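Beta-methylmalyl-CoA dehydratase (Chloroflexus aurantiacus, PDB 4E3E) catalyses the reversible dehydration of (2R,3S)-beta-methylmalyl-CoA to mesaconyl-CoA in the glyoxylate assimilation cycle. Local coordinates at residues F11-L16 and R149-N154; G57-P62 and V98-D103; L67-V72 and I247-H252; G241-R246 and P282-D287; L310-V315 and F342-L347. All coordinates share one frame; numbering follows the deposited sequence.

The chain holds two hot-dog halves, each a long helix against antiparallel strands, joined into one continuous sheet. Contact 3 lies deepest, its centre about 6 Å from that of the chain, where helix 65-80 of the first half meets the start of helix 250-265 of the second. It touches contact 2 through V68 CG2 and V99 CG2, 3.6 Å apart, and contact 4 through V248 N and S283 O, 3.0 Å apart, a probable hydrogen bond. Contact 2 includes P62 and V98, substrate-binding residues by similarity. Contact 5, centred about 17 Å from contact 3, lies within the sheet; contact 1 is peripheral, its centre about 25 Å from that of contact 3.

Contact 1: residues F11-L16 and R149-N154; sequences FEDFRL and RKRDPN
E12 and D13 take hold of the chain at R151 and D152 in two different ways. The carboxylate of E12 accepts two successive backbone N-H groups, each on a syn lone pair: D152 N bonds to OE2 at 2.8 Å and nearly straight (170°), while R151 N reaches OE1 at 3.1 Å over a more bent path. A bend at chi2 (-94°) turns the E12 carboxylate to face these amides. D13 instead meets the R151 guanidinium end-on, NH1 to OD2 and NH2 to OD1, both 3.0 Å, with the two flat groups only 18° from coplanar. OD2 of D13 also accepts from F10 N, which further fixes the carboxylate. E12 OE2 lies over one face of the same guanidinium, 3.9 Å from R151 NH2, a long salt bridge resting on charge alone, so the arginine draws on both acids. Beyond the network, F11 N donates to R149 O at 2.9 Å, tying the short 3-10 segment 11-13 to the end of strand 138-149. Packing here is modest: the CB of F11 rests 3.9 Å from CG of K150, whose amine runs on to P153 O, A155 O and Q116 OE1. The ring of F11 turns away from this junction onto L114 and Q116 of strand 104-116, with P158 beside it, so the N-terminal segment bridges the exit of strand 138-149 and strand 104-116, two places away in the sheet.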
# COMPACT_ATOMS: atom_id res chain seq x y z
N PHE A 11 -7.39 18.61 28.63
CA PHE A 11 -7.84 20.00 28.49
C PHE A 11 -7.13 20.99 29.41
O PHE A 11 -6.67 22.04 28.96
CB PHE A 11 -9.37 20.15 28.61
CG PHE A 11 -9.85 21.57 28.51
CD1 PHE A 11 -9.80 22.25 27.29
CD2 PHE A 11 -10.32 22.25 29.63
CE1 PHE A 11 -10.24 23.57 27.18
CE2 PHE A 11 -10.75 23.57 29.54
CZ PHE A 11 -10.71 24.23 28.31
N GLU A 12 -7.03 20.63 30.70
CA GLU A 12 -6.43 21.51 31.71
C GLU A 12 -4.92 21.72 31.51
O GLU A 12 -4.32 22.62 32.11
CB GLU A 12 -6.73 21.01 33.14
CG GLU A 12 -6.14 19.65 33.51
CD GLU A 12 -7.08 18.49 33.27
OE1 GLU A 12 -7.58 18.32 32.13
OE2 GLU A 12 -7.32 17.71 34.23
N ASP A 13 -4.33 20.89 30.65
CA ASP A 13 -2.90 20.97 30.37
C ASP A 13 -2.54 22.09 29.40
O ASP A 13 -1.38 22.51 29.35
CB ASP A 13 -2.39 19.63 29.83
CG ASP A 13 -2.57 18.50 30.82
OD1 ASP A 13 -2.48 18.74 32.05
OD2 ASP A 13 -2.79 17.36 30.38
N PHE A 14 -3.52 22.58 28.65
CA PHE A 14 -3.28 23.61 27.64
C PHE A 14 -3.17 25.01 28.24
O PHE A 14 -3.87 25.35 29.19
CB PHE A 14 -4.37 23.58 26.56
CG PHE A 14 -4.31 22.36 25.68
CD1 PHE A 14 -3.28 22.20 24.74
CD2 PHE A 14 -5.29 21.37 25.77
CE1 PHE A 14 -3.23 21.07 23.93
CE2 PHE A 14 -5.25 20.25 24.96
CZ PHE A 14 -4.22 20.09 24.03
N ARG A 15 -2.27 25.81 27.67
CA ARG A 15 -2.12 27.20 28.07
C ARG A 15 -2.30 28.12 26.87
O ARG A 15 -1.68 27.91 25.83
CB ARG A 15 -0.76 27.44 28.72
CG ARG A 15 -0.57 26.78 30.08
CD ARG A 15 -1.57 27.31 31.10
NE ARG A 15 -1.43 26.64 32.39
CZ ARG A 15 -1.98 25.47 32.71
NH1 ARG A 15 -2.72 24.81 31.83
NH2 ARG A 15 -1.78 24.96 33.92
N LEU A 16 -3.16 29.13 27.03
CA LEU A 16 -3.36 30.13 25.99
C LEU A 16 -2.01 30.70 25.54
O LEU A 16 -1.21 31.12 26.37
CB LEU A 16 -4.27 31.26 26.46
CG LEU A 16 -4.57 32.32 25.39
CD1 LEU A 16 -5.39 31.70 24.26
CD2 LEU A 16 -5.26 33.54 25.97
N ARG A 149 -11.01 15.84 26.55
CA ARG A 149 -11.26 15.38 27.90
C ARG A 149 -10.42 16.13 28.93
O ARG A 149 -9.25 16.44 28.69
CB ARG A 149 -10.93 13.89 28.04
CG ARG A 149 -11.86 12.94 27.33
CD ARG A 149 -11.45 11.51 27.63
NE ARG A 149 -12.13 10.57 26.75
CZ ARG A 149 -11.65 10.12 25.60
NH1 ARG A 149 -10.45 10.50 25.16
NH2 ARG A 149 -12.36 9.28 24.88
N LYS A 150 -11.03 16.39 30.07
CA LYS A 150 -10.28 16.78 31.25
C LYS A 150 -9.85 15.49 31.93
O LYS A 150 -10.63 14.54 32.01
CB LYS A 150 -11.14 17.62 32.19
CG LYS A 150 -11.30 19.06 31.76
CD LYS A 150 -12.19 19.84 32.72
CE LYS A 150 -11.50 20.14 34.04
NZ LYS A 150 -12.34 21.01 34.92
N ARG A 151 -8.60 15.45 32.39
CA ARG A 151 -8.14 14.32 33.18
C ARG A 151 -8.80 14.37 34.56
O ARG A 151 -9.35 13.36 35.02
CB ARG A 151 -6.62 14.34 33.30
CG ARG A 151 -6.02 13.21 34.14
CD ARG A 151 -4.52 13.41 34.31
NE ARG A 151 -4.23 14.80 34.66
CZ ARG A 151 -3.75 15.71 33.82
NH1 ARG A 151 -3.47 15.40 32.56
NH2 ARG A 151 -3.54 16.95 34.25
N ASP A 152 -8.78 15.54 35.18
CA ASP A 152 -9.40 15.74 36.48
C ASP A 152 -10.61 16.68 36.36
O ASP A 152 -10.42 17.89 36.17
CB ASP A 152 -8.37 16.30 37.47
CG ASP A 152 -8.98 16.70 38.82
OD1 ASP A 152 -10.00 16.09 39.24
OD2 ASP A 152 -8.43 17.62 39.46
N PRO A 153 -11.84 16.14 36.48
CA PRO A 153 -13.04 16.98 36.41
C PRO A 153 -12.98 18.22 37.32
O PRO A 153 -13.55 19.26 36.98
CB PRO A 153 -14.16 16.04 36.88
CG PRO A 153 -13.67 14.68 36.50
CD PRO A 153 -12.18 14.72 36.70
N ASN A 154 -12.27 18.12 38.44
CA ASN A 154 -12.18 19.21 39.41
C ASN A 154 -11.16 20.31 39.12
O ASN A 154 -11.20 21.37 39.74
CB ASN A 154 -11.95 18.67 40.83
CG ASN A 154 -13.12 17.88 41.35
OD1 ASN A 154 -12.98 16.70 41.68
ND2 ASN A 154 -14.30 18.50 41.41

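Contact 2: residues G57-P62 and V98-D103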
# COMPACT_ATOMS: atom_id res chain seq x y z
N GLY A 57 3.61 24.61 -15.74
CA GLY A 57 4.73 25.40 -15.22
C GLY A 57 5.25 24.92 -13.86
O GLY A 57 6.05 25.59 -13.25
N LEU A 58 4.78 23.77 -13.39
CA LEU A 58 5.29 23.18 -12.14
C LEU A 58 6.54 22.34 -12.41
O LEU A 58 6.80 21.95 -13.56
CB LEU A 58 4.20 22.29 -11.49
CG LEU A 58 2.98 23.04 -10.96
CD1 LEU A 58 1.96 22.08 -10.36
CD2 LEU A 58 3.35 24.12 -9.94
N GLU A 59 7.33 22.08 -11.39
CA GLU A 59 8.53 21.27 -11.54
C GLU A 59 8.23 19.85 -11.94
O GLU A 59 8.94 19.26 -12.71
CB GLU A 59 9.34 21.27 -10.26
CG GLU A 59 9.73 22.63 -9.74
CD GLU A 59 10.51 22.58 -8.45
OE1 GLU A 59 11.13 21.55 -8.16
OE2 GLU A 59 10.51 23.57 -7.71
N ARG A 60 7.18 19.29 -11.36
CA ARG A 60 6.78 17.93 -11.58
C ARG A 60 5.44 17.84 -10.91
O ARG A 60 4.97 18.81 -10.42
CB ARG A 60 7.76 16.97 -10.96
CG ARG A 60 8.12 17.30 -9.54
CD ARG A 60 9.22 16.43 -8.98
NE ARG A 60 8.89 15.02 -8.89
CZ ARG A 60 9.72 14.08 -8.49
NH1 ARG A 60 9.35 12.83 -8.43
NH2 ARG A 60 10.94 14.40 -8.15
N ALA A 61 4.81 16.69 -10.93
CA ALA A 61 3.51 16.59 -10.33
C ALA A 61 3.66 16.90 -8.86
O ALA A 61 4.49 16.36 -8.22
CB ALA A 61 2.94 15.21 -10.52
N PRO A 62 2.82 17.76 -8.35
CA PRO A 62 2.86 18.11 -6.92
C PRO A 62 2.13 17.05 -6.07
O PRO A 62 1.31 16.32 -6.59
CB PRO A 62 2.06 19.41 -6.87
CG PRO A 62 1.05 19.25 -7.98
CD PRO A 62 1.78 18.52 -9.08
N VAL A 98 3.85 25.08 -2.94
CA VAL A 98 3.65 23.73 -3.50
C VAL A 98 4.59 22.74 -2.81
O VAL A 98 5.76 23.06 -2.51
CB VAL A 98 3.91 23.73 -5.02
CG1 VAL A 98 3.75 22.35 -5.62
CG2 VAL A 98 2.96 24.70 -5.70
N VAL A 99 4.09 21.53 -2.58
CA VAL A 99 4.86 20.42 -2.02
C VAL A 99 5.15 19.41 -3.13
O VAL A 99 4.24 19.02 -3.87
CB VAL A 99 4.07 19.74 -0.88
CG1 VAL A 99 4.88 18.62 -0.23
CG2 VAL A 99 3.69 20.78 0.19
N TYR A 100 6.42 19.01 -3.27
CA TYR A 100 6.85 18.03 -4.24
C TYR A 100 7.43 16.79 -3.54
O TYR A 100 7.89 16.91 -2.38
CB TYR A 100 7.94 18.64 -5.13
CG TYR A 100 7.47 19.76 -6.05
CD1 TYR A 100 6.60 19.50 -7.11
CD2 TYR A 100 7.91 21.08 -5.86
CE1 TYR A 100 6.18 20.52 -7.96
CE2 TYR A 100 7.50 22.10 -6.70
CZ TYR A 100 6.63 21.82 -7.75
OH TYR A 100 6.20 22.82 -8.59
N PRO A 101 7.45 15.62 -4.21
CA PRO A 101 8.19 14.47 -3.67
C PRO A 101 9.60 14.88 -3.29
O PRO A 101 10.26 15.60 -4.07
CB PRO A 101 8.25 13.49 -4.86
CG PRO A 101 7.02 13.81 -5.68
CD PRO A 101 6.80 15.30 -5.51
N GLY A 102 10.07 14.45 -2.12
CA GLY A 102 11.40 14.81 -1.64
C GLY A 102 11.38 15.93 -0.61
O GLY A 102 12.36 16.13 0.11
N ASP A 103 10.28 16.68 -0.53
CA ASP A 103 10.13 17.75 0.46
C ASP A 103 9.86 17.16 1.83
O ASP A 103 9.27 16.08 1.94
CB ASP A 103 9.00 18.72 0.09
CG ASP A 103 9.36 19.61 -1.10
OD1 ASP A 103 10.55 19.65 -1.50
OD2 ASP A 103 8.44 20.29 -1.63
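Y100 lies in the closely packed part of this contact, its ring slotted against the backbone of 58-61. E59 N donates to its OH at 3.1 Å, almost straight (165°), and CD2 of L58 sits 3.4 Å from the same oxygen. E59 covers one face of the ring with CB, a CH-pi contact 4.1 Å from the centroid, while CG1 of V98 lies over the opposite face. R60 O comes in at the edge, 3.2 Å from Y100 CE1, and P62 CB meets V98 CG1 at 3.6 Å. This joins the loop between helix 50-55 and helix 65-80, the long helix of the first hot-dog half, to the connection between strands 84-95 and 104-116; P62 and V98 are also substrate-binding residues by similarity. A phenylalanine in place of Y100 would probably leave the amide of E59 without this acceptor and lessen the contact with L58. The outer side is looser. There a bend at chi3 (-63°) lays the R60 guanidinium on P101, CG 3.7 Å from NH1, while its charge pairs with E30. P101 and G102 are central in a type II turn closed by D103 N to Y100 O, and exposed E59 sets OE2 3.5 Å from Y100 CE2.

Contact 3: residues L67-V72 and I247-H252; sequences LVFHIV and IVYGGH
The rings of H70 and Y249 meet as an offset edge-to-face pair, with the tyrosine's edge directed at the face of the histidine, planes 76° apart and centroids 5.2 Å apart. The same approach brings Y249 OH to 2.9 Å from H70 ND1, a bent hydrogen bond (134°) in which either could be the donor. Y249, at the N-cap position, points its ring away from its own amide (chi1 170°) toward helix 65-80, and G251 N sits over the centre of one ring face. Farther along the imidazole, G251 O comes within 3.0 Å of H70 CE1. Glycine fits here because a CB at G251 would run into both rings. H70 NE2 bonds to S255 OG, one turn further along helix 250-265, so both ring nitrogens have partners. A leucine replacing H70 would probably leave Y249 OH and S255 OG without these mates and remove the polar tie between the helices here. Such buried helix-to-helix contact joins the central helices of the two halves of a double hot-dog fold.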
# COMPACT_ATOMS: atom_id res chain seq x y z
N LEU A 67 -3.31 15.18 0.78
CA LEU A 67 -2.21 14.37 1.34
C LEU A 67 -1.33 15.26 2.25
O LEU A 67 -1.00 14.87 3.38
CB LEU A 67 -1.39 13.67 0.25
CG LEU A 67 -0.17 12.82 0.67
CD1 LEU A 67 -0.52 11.79 1.77
CD2 LEU A 67 0.44 12.13 -0.56
N VAL A 68 -0.97 16.46 1.75
CA VAL A 68 -0.31 17.47 2.56
C VAL A 68 -1.10 17.76 3.85
O VAL A 68 -0.55 17.77 4.96
CB VAL A 68 -0.09 18.79 1.79
CG1 VAL A 68 0.43 19.89 2.73
CG2 VAL A 68 0.90 18.60 0.63
N PHE A 69 -2.40 18.01 3.70
CA PHE A 69 -3.25 18.28 4.86
C PHE A 69 -3.23 17.18 5.93
O PHE A 69 -2.98 17.48 7.12
CB PHE A 69 -4.67 18.64 4.42
CG PHE A 69 -5.62 18.85 5.55
CD1 PHE A 69 -5.72 20.09 6.18
CD2 PHE A 69 -6.41 17.81 6.01
CE1 PHE A 69 -6.60 20.29 7.23
CE2 PHE A 69 -7.29 18.00 7.06
CZ PHE A 69 -7.38 19.24 7.67
N HIS A 70 -3.46 15.92 5.53
CA HIS A 70 -3.50 14.80 6.49
C HIS A 70 -2.18 14.56 7.19
O HIS A 70 -2.14 14.19 8.35
CB HIS A 70 -3.98 13.52 5.81
CG HIS A 70 -5.35 13.64 5.20
ND1 HIS A 70 -6.36 14.28 5.83
CD2 HIS A 70 -5.85 13.19 3.98
CE1 HIS A 70 -7.46 14.23 5.05
NE2 HIS A 70 -7.15 13.57 3.93
N ILE A 71 -1.08 14.78 6.49
CA ILE A 71 0.23 14.65 7.10
C ILE A 71 0.48 15.75 8.16
O ILE A 71 0.91 15.43 9.28
CB ILE A 71 1.34 14.56 6.04
CG1 ILE A 71 1.24 13.19 5.35
CG2 ILE A 71 2.73 14.75 6.68
CD1 ILE A 71 2.10 13.04 4.12
N VAL A 72 0.22 17.01 7.80
CA VAL A 72 0.32 18.14 8.74
C VAL A 72 -0.61 17.89 9.96
O VAL A 72 -0.17 17.98 11.12
CB VAL A 72 0.02 19.49 8.04
CG1 VAL A 72 -0.17 20.62 9.06
CG2 VAL A 72 1.18 19.86 7.10
N ILE A 247 -13.54 3.83 14.56
CA ILE A 247 -14.08 5.00 13.88
C ILE A 247 -13.11 5.42 12.81
O ILE A 247 -11.89 5.49 13.05
CB ILE A 247 -14.35 6.17 14.86
CG1 ILE A 247 -15.34 5.71 15.95
CG2 ILE A 247 -14.94 7.36 14.12
CD1 ILE A 247 -15.43 6.64 17.14
N VAL A 248 -13.64 5.68 11.62
CA VAL A 248 -12.81 6.10 10.49
C VAL A 248 -12.38 7.55 10.69
O VAL A 248 -13.20 8.42 10.99
CB VAL A 248 -13.55 5.94 9.14
CG1 VAL A 248 -12.73 6.52 7.98
CG2 VAL A 248 -13.87 4.47 8.88
N TYR A 249 -11.09 7.79 10.52
CA TYR A 249 -10.55 9.12 10.49
C TYR A 249 -11.40 10.02 9.58
O TYR A 249 -11.57 9.74 8.38
CB TYR A 249 -9.09 9.06 9.95
CG TYR A 249 -8.46 10.39 9.63
CD1 TYR A 249 -8.56 11.48 10.51
CD2 TYR A 249 -7.69 10.55 8.45
CE1 TYR A 249 -7.95 12.71 10.21
CE2 TYR A 249 -7.09 11.77 8.16
CZ TYR A 249 -7.23 12.84 9.03
OH TYR A 249 -6.63 14.06 8.72
N GLY A 250 -11.92 11.10 10.15
CA GLY A 250 -12.73 12.06 9.40
C GLY A 250 -12.08 12.54 8.10
O GLY A 250 -12.75 12.70 7.08
N GLY A 251 -10.77 12.76 8.12
CA GLY A 251 -10.05 13.20 6.93
C GLY A 251 -10.03 12.16 5.81
O GLY A 251 -9.89 12.50 4.64
N HIS A 252 -10.18 10.88 6.17
CA HIS A 252 -10.33 9.81 5.17
C HIS A 252 -11.59 10.06 4.37
O HIS A 252 -11.60 9.89 3.14
CB HIS A 252 -10.38 8.45 5.85
CG HIS A 252 -10.28 7.26 4.90
ND1 HIS A 252 -9.14 6.90 4.29
CD2 HIS A 252 -11.24 6.28 4.54
CE1 HIS A 252 -9.34 5.81 3.53
NE2 HIS A 252 -10.63 5.41 3.70

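Contact 4: residues G241-R246 and P282-D287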
# COMPACT_ATOMS: atom_id res chain seq x y z
N GLY A 241 -16.86 0.11 23.31
CA GLY A 241 -17.47 1.45 23.19
C GLY A 241 -18.91 1.43 22.67
O GLY A 241 -19.44 0.37 22.33
N ARG A 242 -19.54 2.61 22.62
CA ARG A 242 -20.97 2.71 22.23
C ARG A 242 -21.25 2.21 20.80
O ARG A 242 -22.21 1.44 20.57
CB ARG A 242 -21.51 4.14 22.43
CG ARG A 242 -21.04 5.16 21.41
CD ARG A 242 -21.81 6.47 21.51
NE ARG A 242 -23.20 6.35 21.06
CZ ARG A 242 -23.90 7.33 20.49
NH1 ARG A 242 -23.35 8.53 20.27
NH2 ARG A 242 -25.15 7.11 20.12
N PHE A 243 -20.40 2.65 19.86
CA PHE A 243 -20.49 2.28 18.46
C PHE A 243 -20.07 0.83 18.28
O PHE A 243 -20.50 0.15 17.34
CB PHE A 243 -19.60 3.17 17.58
CG PHE A 243 -19.89 4.65 17.71
CD1 PHE A 243 -21.18 5.15 17.59
CD2 PHE A 243 -18.84 5.55 17.90
CE1 PHE A 243 -21.43 6.51 17.70
CE2 PHE A 243 -19.08 6.91 18.00
CZ PHE A 243 -20.38 7.39 17.90
N GLY A 244 -19.19 0.37 19.17
CA GLY A 244 -18.74 -1.02 19.17
C GLY A 244 -17.85 -1.37 18.01
O GLY A 244 -17.76 -2.55 17.64
N ARG A 245 -17.19 -0.36 17.42
CA ARG A 245 -16.33 -0.57 16.28
C ARG A 245 -15.41 0.63 16.14
O ARG A 245 -15.71 1.71 16.65
CB ARG A 245 -17.14 -0.82 15.00
CG ARG A 245 -18.21 0.22 14.72
CD ARG A 245 -19.54 -0.41 14.33
NE ARG A 245 -20.57 0.63 14.25
CZ ARG A 245 -21.27 0.94 13.16
NH1 ARG A 245 -21.09 0.25 12.03
NH2 ARG A 245 -22.16 1.92 13.21
N ARG A 246 -14.29 0.42 15.47
CA ARG A 246 -13.34 1.50 15.20
C ARG A 246 -13.98 2.59 14.36
O ARG A 246 -14.88 2.31 13.56
CB ARG A 246 -12.10 0.95 14.50
CG ARG A 246 -11.25 0.04 15.38
CD ARG A 246 -10.34 -0.86 14.55
NE ARG A 246 -11.07 -2.03 14.04
CZ ARG A 246 -10.54 -3.00 13.29
NH1 ARG A 246 -11.32 -4.01 12.91
NH2 ARG A 246 -9.26 -2.98 12.92
N PRO A 282 -20.30 9.88 12.64
CA PRO A 282 -19.14 9.00 12.50
C PRO A 282 -19.32 8.05 11.30
O PRO A 282 -20.44 7.75 10.91
CB PRO A 282 -19.14 8.22 13.83
CG PRO A 282 -20.58 8.17 14.22
CD PRO A 282 -21.16 9.49 13.78
N SER A 283 -18.21 7.62 10.74
CA SER A 283 -18.18 6.70 9.61
C SER A 283 -17.43 5.46 10.06
O SER A 283 -16.53 5.55 10.90
CB SER A 283 -17.37 7.34 8.46
OG SER A 283 -18.11 8.39 7.85
N PHE A 284 -17.78 4.31 9.48
CA PHE A 284 -17.28 3.02 9.93
C PHE A 284 -16.97 2.15 8.73
O PHE A 284 -17.54 2.37 7.66
CB PHE A 284 -18.35 2.33 10.77
CG PHE A 284 -18.82 3.16 11.93
CD1 PHE A 284 -18.06 3.26 13.09
CD2 PHE A 284 -20.03 3.85 11.86
CE1 PHE A 284 -18.50 4.03 14.16
CE2 PHE A 284 -20.47 4.62 12.93
CZ PHE A 284 -19.70 4.71 14.09
N ALA A 285 -16.05 1.18 8.89
CA ALA A 285 -15.81 0.17 7.85
C ALA A 285 -17.12 -0.50 7.55
O ALA A 285 -17.92 -0.72 8.47
CB ALA A 285 -14.80 -0.86 8.33
N GLY A 286 -17.39 -0.76 6.27
CA GLY A 286 -18.70 -1.30 5.87
C GLY A 286 -19.70 -0.25 5.40
O GLY A 286 -20.72 -0.58 4.78
N ASP A 287 -19.45 1.01 5.73
CA ASP A 287 -20.25 2.10 5.19
C ASP A 287 -19.86 2.38 3.75
O ASP A 287 -18.66 2.38 3.41
CB ASP A 287 -20.06 3.37 6.02
CG ASP A 287 -20.72 3.28 7.41
OD1 ASP A 287 -21.59 2.41 7.63
OD2 ASP A 287 -20.36 4.09 8.29
O HOH W 1 -15.01 0.48 11.47
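One water links R246 and A285 across the contact: it donates to R246 O at 2.8 Å and accepts from A285 N at 2.9 Å. A285 is the second residue of a type II turn, F284 to D287, in the loop between strands 270-278 and 288-300 of the second hot-dog half; D287 N to F284 O closes it. D287 OD2 also accepts from F284 N, from above the carboxylate plane, and makes a salt bridge with K318 NZ. Set beside this turn is a short aromatic and cationic stack. The R245 guanidinium lies flat on the F284 ring, planes 17° apart and centres 3.6 Å apart, a cation-pi contact with CZ over the face. A turn at chi2 (-134°) folds the arginine's chain across the phenylalanine, and its NE makes a weak bond back to F243 O. F284 also directs its edge at the face of F243, an offset edge-to-face pair with planes at 60°, while P282 CG reaches the F243 ring in an off-centre CH-pi contact. R246 turns elsewhere: its guanidinium makes a salt bridge to E214 of the second subunit, so the segment that holds the water also meets the subunit interface. R246 O does double duty, lying at the edge of the F284 ring, near its plane, 3.4 Å from CD1.

Contact 5: residues L310-V315 and F342-L347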
# COMPACT_ATOMS: atom_id res chain seq x y z
N LEU A 310 -13.57 28.56 -7.38
CA LEU A 310 -14.93 28.20 -7.01
C LEU A 310 -14.94 27.82 -5.55
O LEU A 310 -14.07 27.07 -5.09
CB LEU A 310 -15.45 27.02 -7.84
CG LEU A 310 -15.57 27.16 -9.36
CD1 LEU A 310 -15.83 25.79 -9.98
CD2 LEU A 310 -16.66 28.14 -9.77
N ARG A 311 -15.91 28.35 -4.83
CA ARG A 311 -16.13 27.93 -3.46
C ARG A 311 -17.14 26.80 -3.55
O ARG A 311 -18.23 26.97 -4.10
CB ARG A 311 -16.65 29.06 -2.58
CG ARG A 311 -16.78 28.66 -1.10
CD ARG A 311 -17.27 29.80 -0.22
NE ARG A 311 -17.26 29.41 1.20
CZ ARG A 311 -17.41 30.26 2.22
NH1 ARG A 311 -17.58 31.56 1.99
NH2 ARG A 311 -17.39 29.82 3.46
N VAL A 312 -16.75 25.63 -3.03
CA VAL A 312 -17.53 24.41 -3.18
C VAL A 312 -17.89 23.86 -1.81
O VAL A 312 -17.05 23.86 -0.91
CB VAL A 312 -16.73 23.35 -3.98
CG1 VAL A 312 -17.53 22.04 -4.16
CG2 VAL A 312 -16.28 23.90 -5.33
N ARG A 313 -19.13 23.41 -1.67
CA ARG A 313 -19.50 22.54 -0.56
C ARG A 313 -19.64 21.13 -1.10
O ARG A 313 -20.45 20.88 -2.00
CB ARG A 313 -20.83 22.96 0.08
CG ARG A 313 -21.21 22.09 1.28
CD ARG A 313 -22.63 22.35 1.84
NE ARG A 313 -22.90 23.78 2.04
CZ ARG A 313 -22.35 24.55 2.98
NH1 ARG A 313 -21.47 24.05 3.86
NH2 ARG A 313 -22.66 25.84 3.04
N THR A 314 -18.85 20.20 -0.57
CA THR A 314 -19.09 18.78 -0.85
C THR A 314 -19.63 18.12 0.40
O THR A 314 -19.06 18.23 1.48
CB THR A 314 -17.84 18.08 -1.37
OG1 THR A 314 -17.36 18.77 -2.55
CG2 THR A 314 -18.14 16.63 -1.72
N VAL A 315 -20.74 17.43 0.23
CA VAL A 315 -21.39 16.73 1.33
C VAL A 315 -21.25 15.23 1.08
O VAL A 315 -21.61 14.75 0.01
CB VAL A 315 -22.90 17.09 1.38
CG1 VAL A 315 -23.61 16.31 2.47
CG2 VAL A 315 -23.07 18.59 1.59
N PHE A 342 -18.20 19.74 3.92
CA PHE A 342 -16.85 20.23 3.65
C PHE A 342 -16.93 21.42 2.70
O PHE A 342 -17.47 21.30 1.61
CB PHE A 342 -16.01 19.08 3.04
CG PHE A 342 -14.54 19.41 2.82
CD1 PHE A 342 -13.73 19.82 3.88
CD2 PHE A 342 -13.96 19.26 1.55
CE1 PHE A 342 -12.37 20.11 3.66
CE2 PHE A 342 -12.60 19.54 1.33
CZ PHE A 342 -11.82 19.97 2.39
N ASP A 343 -16.39 22.56 3.12
CA ASP A 343 -16.54 23.82 2.40
C ASP A 343 -15.12 24.28 2.09
O ASP A 343 -14.33 24.54 2.99
CB ASP A 343 -17.31 24.82 3.31
CG ASP A 343 -17.27 26.28 2.84
OD1 ASP A 343 -16.63 26.68 1.82
OD2 ASP A 343 -17.92 27.09 3.54
N TYR A 344 -14.79 24.38 0.80
CA TYR A 344 -13.43 24.61 0.40
C TYR A 344 -13.42 25.36 -0.91
O TYR A 344 -14.47 25.60 -1.52
CB TYR A 344 -12.65 23.28 0.28
CG TYR A 344 -13.26 22.29 -0.71
CD1 TYR A 344 -14.51 21.70 -0.45
CD2 TYR A 344 -12.61 21.96 -1.91
CE1 TYR A 344 -15.08 20.80 -1.34
CE2 TYR A 344 -13.18 21.05 -2.81
CZ TYR A 344 -14.42 20.47 -2.51
OH TYR A 344 -15.01 19.58 -3.39
N THR A 345 -12.23 25.75 -1.34
CA THR A 345 -12.06 26.53 -2.54
C THR A 345 -11.08 25.84 -3.49
O THR A 345 -9.94 25.49 -3.11
CB THR A 345 -11.55 27.94 -2.20
OG1 THR A 345 -12.51 28.59 -1.36
CG2 THR A 345 -11.35 28.78 -3.46
N VAL A 346 -11.54 25.65 -4.72
CA VAL A 346 -10.74 24.99 -5.75
C VAL A 346 -10.29 26.02 -6.78
O VAL A 346 -10.91 27.09 -6.92
CB VAL A 346 -11.51 23.86 -6.45
CG1 VAL A 346 -11.88 22.76 -5.45
CG2 VAL A 346 -12.78 24.41 -7.13
N LEU A 347 -9.21 25.72 -7.47
CA LEU A 347 -8.80 26.50 -8.62
C LEU A 347 -9.23 25.73 -9.87
O LEU A 347 -9.11 24.50 -9.90
CB LEU A 347 -7.28 26.72 -8.63
CG LEU A 347 -6.64 27.34 -7.38
CD1 LEU A 347 -5.12 27.38 -7.52
CD2 LEU A 347 -7.18 28.74 -7.11
O HOH W 2 -20.44 27.84 4.03
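Two neighbouring strands of the continuous hot-dog sheet, 307-318 and 338-349, run antiparallel here, the axes of their short segments 4.6 Å apart at closest approach. L310 with V346, V312 with Y344 and T314 with F342 are hydrogen-bonded pairs, each joined by two backbone bonds. R311 with T345 and R313 with D343 are the non-hydrogen-bonded pairs between them. On the face carrying R311 and D343, a side-on salt bridge crosses diagonally: R311 NE meets D343 OD1 at 2.9 Å on its syn lone pair, and NH2 meets OD2 at 2.8 Å. R311 reaches there with its chain extended from CG to NE, while NH1 pairs with D167. A water joins D343 OD2 to R313 NH2, and R313 NH1 pairs with D341. The other face mixes apolar L310, V312 and V346 with a hydroxyl pair. Y344, its CG between the backbone N and the carbonyl carbon (chi1 58°), lays its ring against V312, whose CB sits 4.2 Å from the centroid, and its OH meets T314 OG1 at 2.6 Å, where either hydroxyl could donate. T314 OG1 also bonds S293 OG. The pair lies between strand 270-278, which flanks 338-349, and strand 288-300, which flanks 307-318.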